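Local coordinates for glycoside hydrolase family 43 (Halothermothrix orenii, PDB 4QQS), which has alpha-L-arabinofuranosidase activity and probably hydrolyses O-glycosidic bonds in polysaccharides such as xylan, as a thermostable five-bladed beta-propeller enzyme, at residues N64-E69 with M85-R90; H95-L100 with K114-D119. All blocks are in the same frame, centred on the assembly; numbering follows the deposited sequence.

Contact 1: N64-E69 with M85-R90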
loop_
_atom_site.group_PDB
_atom_site.type_symbol
_atom_site.label_atom_id
_atom_site.label_comp_id
_atom_site.label_asym_id
_atom_site.label_seq_id
_atom_site.Cartn_x
_atom_site.Cartn_y
_atom_site.Cartn_z
ATOM N N ASN A 64 -15.704 2.171 -17.649
ATOM C CA ASN A 64 -14.954 1.087 -17.017
ATOM C C ASN A 64 -15.625 -0.247 -17.335
ATOM O O ASN A 64 -15.716 -0.596 -18.501
ATOM C CB ASN A 64 -14.760 1.371 -15.534
ATOM C CG ASN A 64 -13.841 2.551 -15.317
ATOM O OD1 ASN A 64 -13.014 2.854 -16.183
ATOM N ND2 ASN A 64 -13.991 3.239 -14.199
ATOM N N GLY A 65 -16.089 -0.986 -16.337
ATOM C CA GLY A 65 -16.761 -2.253 -16.551
ATOM C C GLY A 65 -15.933 -3.485 -16.240
ATOM O O GLY A 65 -16.468 -4.581 -16.174
ATOM N N TRP A 66 -14.635 -3.322 -16.027
ATOM C CA TRP A 66 -13.739 -4.439 -15.782
ATOM C C TRP A 66 -13.679 -4.787 -14.300
ATOM O O TRP A 66 -13.684 -3.910 -13.443
ATOM C CB TRP A 66 -12.330 -4.106 -16.297
ATOM C CG TRP A 66 -11.407 -5.257 -16.140
ATOM C CD1 TRP A 66 -11.283 -6.322 -16.983
ATOM C CD2 TRP A 66 -10.507 -5.503 -15.053
ATOM N NE1 TRP A 66 -10.359 -7.204 -16.499
ATOM C CE2 TRP A 66 -9.872 -6.731 -15.311
ATOM C CE3 TRP A 66 -10.172 -4.802 -13.886
ATOM C CZ2 TRP A 66 -8.932 -7.274 -14.453
ATOM C CZ3 TRP A 66 -9.227 -5.348 -13.033
ATOM C CH2 TRP A 66 -8.618 -6.571 -13.322
ATOM N N GLY A 67 -13.592 -6.078 -14.012
ATOM C CA GLY A 67 -13.456 -6.582 -12.660
ATOM C C GLY A 67 -14.802 -6.999 -12.119
ATOM O O GLY A 67 -15.793 -6.297 -12.312
ATOM N N THR A 68 -14.850 -8.144 -11.445
ATOM C CA THR A 68 -16.120 -8.711 -10.996
ATOM C C THR A 68 -16.374 -8.551 -9.500
ATOM O O THR A 68 -17.529 -8.508 -9.076
ATOM C CB THR A 68 -16.244 -10.208 -11.344
ATOM O OG1 THR A 68 -15.261 -10.962 -10.627
ATOM C CG2 THR A 68 -16.072 -10.433 -12.831
ATOM N N GLU A 69 -15.301 -8.470 -8.725
ATOM C CA GLU A 69 -15.350 -8.456 -7.274
ATOM C C GLU A 69 -13.912 -8.324 -6.797
ATOM O O GLU A 69 -12.984 -8.306 -7.608
ATOM C CB GLU A 69 -15.976 -9.748 -6.731
ATOM C CG GLU A 69 -15.204 -11.004 -7.116
ATOM C CD GLU A 69 -15.776 -12.283 -6.532
ATOM O OE1 GLU A 69 -16.552 -12.214 -5.554
ATOM O OE2 GLU A 69 -15.429 -13.364 -7.045
ATOM N N MET A 85 -3.962 5.527 -11.388
ATOM C CA MET A 85 -4.340 4.612 -10.331
ATOM C C MET A 85 -4.056 3.180 -10.756
ATOM O O MET A 85 -4.478 2.750 -11.819
ATOM C CB MET A 85 -5.828 4.727 -10.014
ATOM C CG MET A 85 -6.280 3.803 -8.879
ATOM S SD MET A 85 -8.049 3.837 -8.537
ATOM C CE MET A 85 -8.237 5.445 -7.777
ATOM N N THR A 86 -3.344 2.447 -9.914
ATOM C CA THR A 86 -3.282 1.004 -10.031
ATOM C C THR A 86 -4.209 0.397 -8.996
ATOM O O THR A 86 -4.467 0.988 -7.946
ATOM C CB THR A 86 -1.850 0.463 -9.808
ATOM O OG1 THR A 86 -1.321 0.986 -8.585
ATOM C CG2 THR A 86 -0.931 0.837 -10.957
ATOM N N TYR A 87 -4.706 -0.794 -9.298
ATOM C CA TYR A 87 -5.553 -1.532 -8.381
ATOM C C TYR A 87 -5.620 -2.958 -8.872
ATOM O O TYR A 87 -5.167 -3.257 -9.980
ATOM C CB TYR A 87 -6.958 -0.926 -8.299
ATOM C CG TYR A 87 -7.790 -0.970 -9.568
ATOM C CD1 TYR A 87 -7.688 0.022 -10.536
ATOM C CD2 TYR A 87 -8.716 -1.984 -9.783
ATOM C CE1 TYR A 87 -8.492 0.018 -11.667
ATOM C CE2 TYR A 87 -9.522 -1.999 -10.906
ATOM C CZ TYR A 87 -9.406 -0.998 -11.847
ATOM O OH TYR A 87 -10.236 -1.040 -12.945
ATOM N N SER A 88 -6.241 -3.842 -8.091
ATOM C CA SER A 88 -6.519 -5.178 -8.583
ATOM C C SER A 88 -7.979 -5.529 -8.358
ATOM O O SER A 88 -8.648 -4.961 -7.498
ATOM C CB SER A 88 -5.581 -6.221 -7.963
ATOM O OG SER A 88 -5.761 -6.326 -6.564
ATOM N N ALA A 89 -8.454 -6.464 -9.165
ATOM C CA ALA A 89 -9.786 -7.032 -9.017
ATOM C C ALA A 89 -9.761 -8.419 -9.629
ATOM O O ALA A 89 -8.833 -8.785 -10.353
ATOM C CB ALA A 89 -10.846 -6.156 -9.703
ATOM N N ARG A 90 -10.809 -9.194 -9.364
ATOM C CA ARG A 90 -10.931 -10.525 -9.936
ATOM C C ARG A 90 -11.553 -10.443 -11.330
ATOM O O ARG A 90 -12.597 -9.827 -11.524
ATOM C CB ARG A 90 -11.774 -11.446 -9.037
ATOM C CG ARG A 90 -11.579 -12.921 -9.362
ATOM C CD ARG A 90 -12.228 -13.839 -8.340
ATOM N NE ARG A 90 -11.741 -13.620 -6.982
ATOM C CZ ARG A 90 -10.620 -14.121 -6.473
ATOM N NH1 ARG A 90 -9.810 -14.875 -7.204
ATOM N NH2 ARG A 90 -10.287 -13.837 -5.218
HETATM O O HOH W 1 -13.045 -1.276 -13.648
#

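Contact 2: H95-L100 with K114-D119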
loop_
_atom_site.group_PDB
_atom_site.type_symbol
_atom_site.label_atom_id
_atom_site.label_comp_id
_atom_site.label_asym_id
_atom_site.label_seq_id
_atom_site.Cartn_x
_atom_site.Cartn_y
_atom_site.Cartn_z
ATOM N N HIS A 95 -8.965 -15.128 -11.928
ATOM C CA HIS A 95 -7.664 -14.665 -11.452
ATOM C C HIS A 95 -7.719 -13.202 -11.027
ATOM O O HIS A 95 -8.388 -12.395 -11.670
ATOM C CB HIS A 95 -6.599 -14.809 -12.552
ATOM C CG HIS A 95 -6.423 -16.207 -13.049
ATOM N ND1 HIS A 95 -5.960 -17.230 -12.252
ATOM C CD2 HIS A 95 -6.631 -16.746 -14.273
ATOM C CE1 HIS A 95 -5.897 -18.342 -12.964
ATOM N NE2 HIS A 95 -6.301 -18.076 -14.194
ATOM N N LEU A 96 -7.033 -12.872 -9.940
ATOM C CA LEU A 96 -6.835 -11.477 -9.544
ATOM C C LEU A 96 -5.792 -10.852 -10.453
ATOM O O LEU A 96 -4.736 -11.447 -10.664
ATOM C CB LEU A 96 -6.349 -11.384 -8.101
ATOM C CG LEU A 96 -7.298 -12.007 -7.075
ATOM C CD1 LEU A 96 -6.637 -12.065 -5.719
ATOM C CD2 LEU A 96 -8.609 -11.248 -7.013
ATOM N N LYS A 97 -6.063 -9.666 -10.988
ATOM C CA LYS A 97 -5.133 -9.001 -11.895
ATOM C C LYS A 97 -5.049 -7.529 -11.560
ATOM O O LYS A 97 -5.998 -6.919 -11.062
ATOM C CB LYS A 97 -5.570 -9.184 -13.352
ATOM C CG LYS A 97 -5.821 -10.638 -13.744
ATOM C CD LYS A 97 -6.331 -10.796 -15.171
ATOM C CE LYS A 97 -6.802 -12.215 -15.405
ATOM N NZ LYS A 97 -7.462 -12.370 -16.730
ATOM N N ILE A 98 -3.879 -6.973 -11.848
ATOM C CA ILE A 98 -3.640 -5.548 -11.713
ATOM C C ILE A 98 -4.183 -4.821 -12.941
ATOM O O ILE A 98 -4.111 -5.343 -14.063
ATOM C CB ILE A 98 -2.141 -5.330 -11.491
ATOM C CG1 ILE A 98 -1.791 -5.827 -10.085
ATOM C CG2 ILE A 98 -1.722 -3.873 -11.686
ATOM C CD1 ILE A 98 -0.329 -6.166 -9.909
ATOM N N ALA A 99 -4.745 -3.637 -12.704
ATOM C CA ALA A 99 -5.256 -2.748 -13.733
ATOM C C ALA A 99 -4.694 -1.347 -13.518
ATOM O O ALA A 99 -4.308 -0.974 -12.406
ATOM C CB ALA A 99 -6.773 -2.705 -13.683
ATOM N N LEU A 100 -4.687 -0.578 -14.603
ATOM C CA LEU A 100 -4.228 0.801 -14.631
ATOM C C LEU A 100 -5.327 1.713 -15.169
ATOM O O LEU A 100 -5.901 1.439 -16.227
ATOM C CB LEU A 100 -3.002 0.911 -15.534
ATOM C CG LEU A 100 -2.315 2.278 -15.606
ATOM C CD1 LEU A 100 -1.652 2.617 -14.285
ATOM C CD2 LEU A 100 -1.298 2.323 -16.741
ATOM N N LYS A 114 -5.558 0.412 -19.113
ATOM C CA LYS A 114 -5.165 -0.955 -19.454
ATOM C C LYS A 114 -5.604 -1.853 -18.302
ATOM O O LYS A 114 -4.999 -1.872 -17.239
ATOM C CB LYS A 114 -3.667 -1.066 -19.755
ATOM C CG LYS A 114 -3.299 -2.337 -20.495
ATOM C CD LYS A 114 -1.876 -2.319 -20.996
ATOM C CE LYS A 114 -1.467 -3.631 -21.635
ATOM N NZ LYS A 114 -0.152 -3.466 -22.300
ATOM N N ALA A 115 -6.689 -2.574 -18.543
ATOM C CA ALA A 115 -7.324 -3.398 -17.532
ATOM C C ALA A 115 -7.661 -4.748 -18.156
ATOM O O ALA A 115 -8.594 -4.834 -18.937
ATOM C CB ALA A 115 -8.579 -2.711 -17.010
ATOM N N PRO A 116 -6.895 -5.803 -17.833
ATOM C CA PRO A 116 -5.757 -5.833 -16.907
ATOM C C PRO A 116 -4.497 -5.212 -17.506
ATOM O O PRO A 116 -4.316 -5.156 -18.737
ATOM C CB PRO A 116 -5.545 -7.323 -16.674
ATOM C CG PRO A 116 -5.957 -7.954 -17.953
ATOM C CD PRO A 116 -7.123 -7.122 -18.452
ATOM N N LEU A 117 -3.603 -4.781 -16.630
ATOM C CA LEU A 117 -2.334 -4.204 -17.050
ATOM C C LEU A 117 -1.420 -5.292 -17.630
ATOM O O LEU A 117 -0.709 -5.054 -18.615
ATOM C CB LEU A 117 -1.677 -3.522 -15.853
ATOM C CG LEU A 117 -0.296 -2.922 -16.093
ATOM C CD1 LEU A 117 -0.311 -1.849 -17.182
ATOM C CD2 LEU A 117 0.240 -2.350 -14.795
ATOM N N PHE A 118 -1.435 -6.466 -17.008
ATOM C CA PHE A 118 -0.740 -7.640 -17.515
ATOM C C PHE A 118 -1.512 -8.864 -17.049
ATOM O O PHE A 118 -2.338 -8.771 -16.135
ATOM C CB PHE A 118 0.738 -7.692 -17.075
ATOM C CG PHE A 118 0.961 -7.824 -15.582
ATOM C CD1 PHE A 118 1.000 -6.696 -14.776
ATOM C CD2 PHE A 118 1.180 -9.068 -14.982
ATOM C CE1 PHE A 118 1.238 -6.801 -13.403
ATOM C CE2 PHE A 118 1.428 -9.173 -13.621
ATOM C CZ PHE A 118 1.446 -8.033 -12.837
ATOM N N ASP A 119 -1.263 -10.003 -17.688
ATOM C CA ASP A 119 -2.042 -11.202 -17.413
ATOM C C ASP A 119 -1.170 -12.411 -17.675
ATOM O O ASP A 119 -0.717 -12.613 -18.801
ATOM C CB ASP A 119 -3.287 -11.210 -18.308
ATOM C CG ASP A 119 -4.289 -12.281 -17.940
ATOM O OD1 ASP A 119 -3.993 -13.138 -17.074
ATOM O OD2 ASP A 119 -5.400 -12.242 -18.522
HETATM O O HOH W 2 -2.001 -8.722 -13.332
#

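Contact 1: N64-E69 with M85-R90
Trp66 brings CZ3 of its indole against the methyl of Ala89 and beside the ring of Tyr87. CZ3 of Trp66 reaches CB of Ala89 at 3.8 Å, while CE2 of Tyr87 comes to the indole at its edge, in plane, 4.0 Å from the same CZ3. The indole and the phenol pass one another, each heading the way the other came from. With CG anti to the backbone N (chi1 -176°), the indole swings from its loop across to the strand. A small residue suits position 89, since its methyl also packs against O of Glu69, 3.7 Å away. Gly67 is dictated twice over: its backbone angles would jam a side chain against the preceding carbonyl, and a CB here would collide with CB of Ala89.

At the strand end the chemistry turns polar. O of Arg90 accepts the backbone N of Thr68 at 2.8 Å, and N of Arg90 donates to O of Glu69 at 2.9 Å in an almost straight bond (176°). The Glu69 and Arg90 chains leave the backbone alongside one another, with the carboxylate nearly perpendicular to the guanidinium (82°); OE2 of Glu69 makes a long salt bridge of 3.7 Å to NE of Arg90, whose stronger partner is Asp70. A water donates to both O of Trp66 and OH of Tyr87 (2.9 Å from the latter), joining loop and ring; the same hydroxyl is hydrogen-bonded to Asn112.

The loop 64-69, between strands 51-58 and 72-79, thus closes over the end of strand 82-90, the second strand of a four-stranded antiparallel blade, between strands 72-79 and 96-103. Trp66 also reaches Ala99 on strand 96-103, and Leu57 of strand 51-58 touches Tyr87.

Contact 2: H95-L100 with K114-D119
Lys97 and Asp119 meet through a salt bridge, NZ of Lys97 lying 2.7 Å from OD2 of Asp119 and approaching it from above the carboxylate plane, 45° out of it. An extended lysine is the right length for this: beyond CG its chain runs straight, passing CG of Pro116 on the way, while CB of Lys97 rests 3.8 Å from CB of Pro116. In the conformer of Ile98 given here, CG2, anti to the backbone N, lies 4.0 Å from CD2 of Leu117, and CD1 lies 3.9 Å from CE1 of Phe118; a second conformer exists, in which these branches may shift. Ala99 and Ala115 touch through their methyls, small residues that let the backbones come close.

Backbone bonds fix this register. Leu100 and Lys114 form an antiparallel hydrogen-bonded pair, N of Leu100 to O of Lys114 at 3.0 Å and the reverse bond closing the ring. Strand 96-103 belongs to a four-stranded antiparallel blade of the five-bladed beta-propeller, and the segment 114-119 follows its short outermost strand 111-112 before the chain leaves for strand 124-131. A cis peptide precedes Pro116, beyond which N of Leu117 donates to O of Ile98 at 2.7 Å. Farther along, a water accepts from N of Ile98 and donates to O of Phe118, joining the two backbones where they diverge; it also sits over the centre of one face of the Phe118 ring, 3.4 Å above the plane.

NZ of Lys97 also forms salt bridges with Asp91 and Asp93. An alanine in place of Lys97 would remove the ammonium and probably leave Asp119, Asp91 and Asp93 as a cluster of carboxylates without their shared positive partner. Gly121 N holds the other oxygen of Asp119, and Phe124 meets the Phe118 ring edge-to-face.

Contact 1 and contact 2 are serial steps through one antiparallel blade: strand 82-90 of the first and strand 96-103 of the second are neighbours in it, with Tyr87 O probably hydrogen-bonded to Ala99 N at 2.8 Å. Both are partly buried; the strand sides are mostly buried, though Arg90 is partly exposed, and Leu117 of the loop is buried too. In contact 1 the loop precedes the blade's first strand and grips a strand end, using an aromatic pair beside Ala89 and a long charge pair. Contact 2 buries more surface, 481 against 358 Å², and joins mainly aliphatic packing, with the Phe118 ring, to a short salt bridge. Trp66 of contact 1 also touches Pro116 of contact 2.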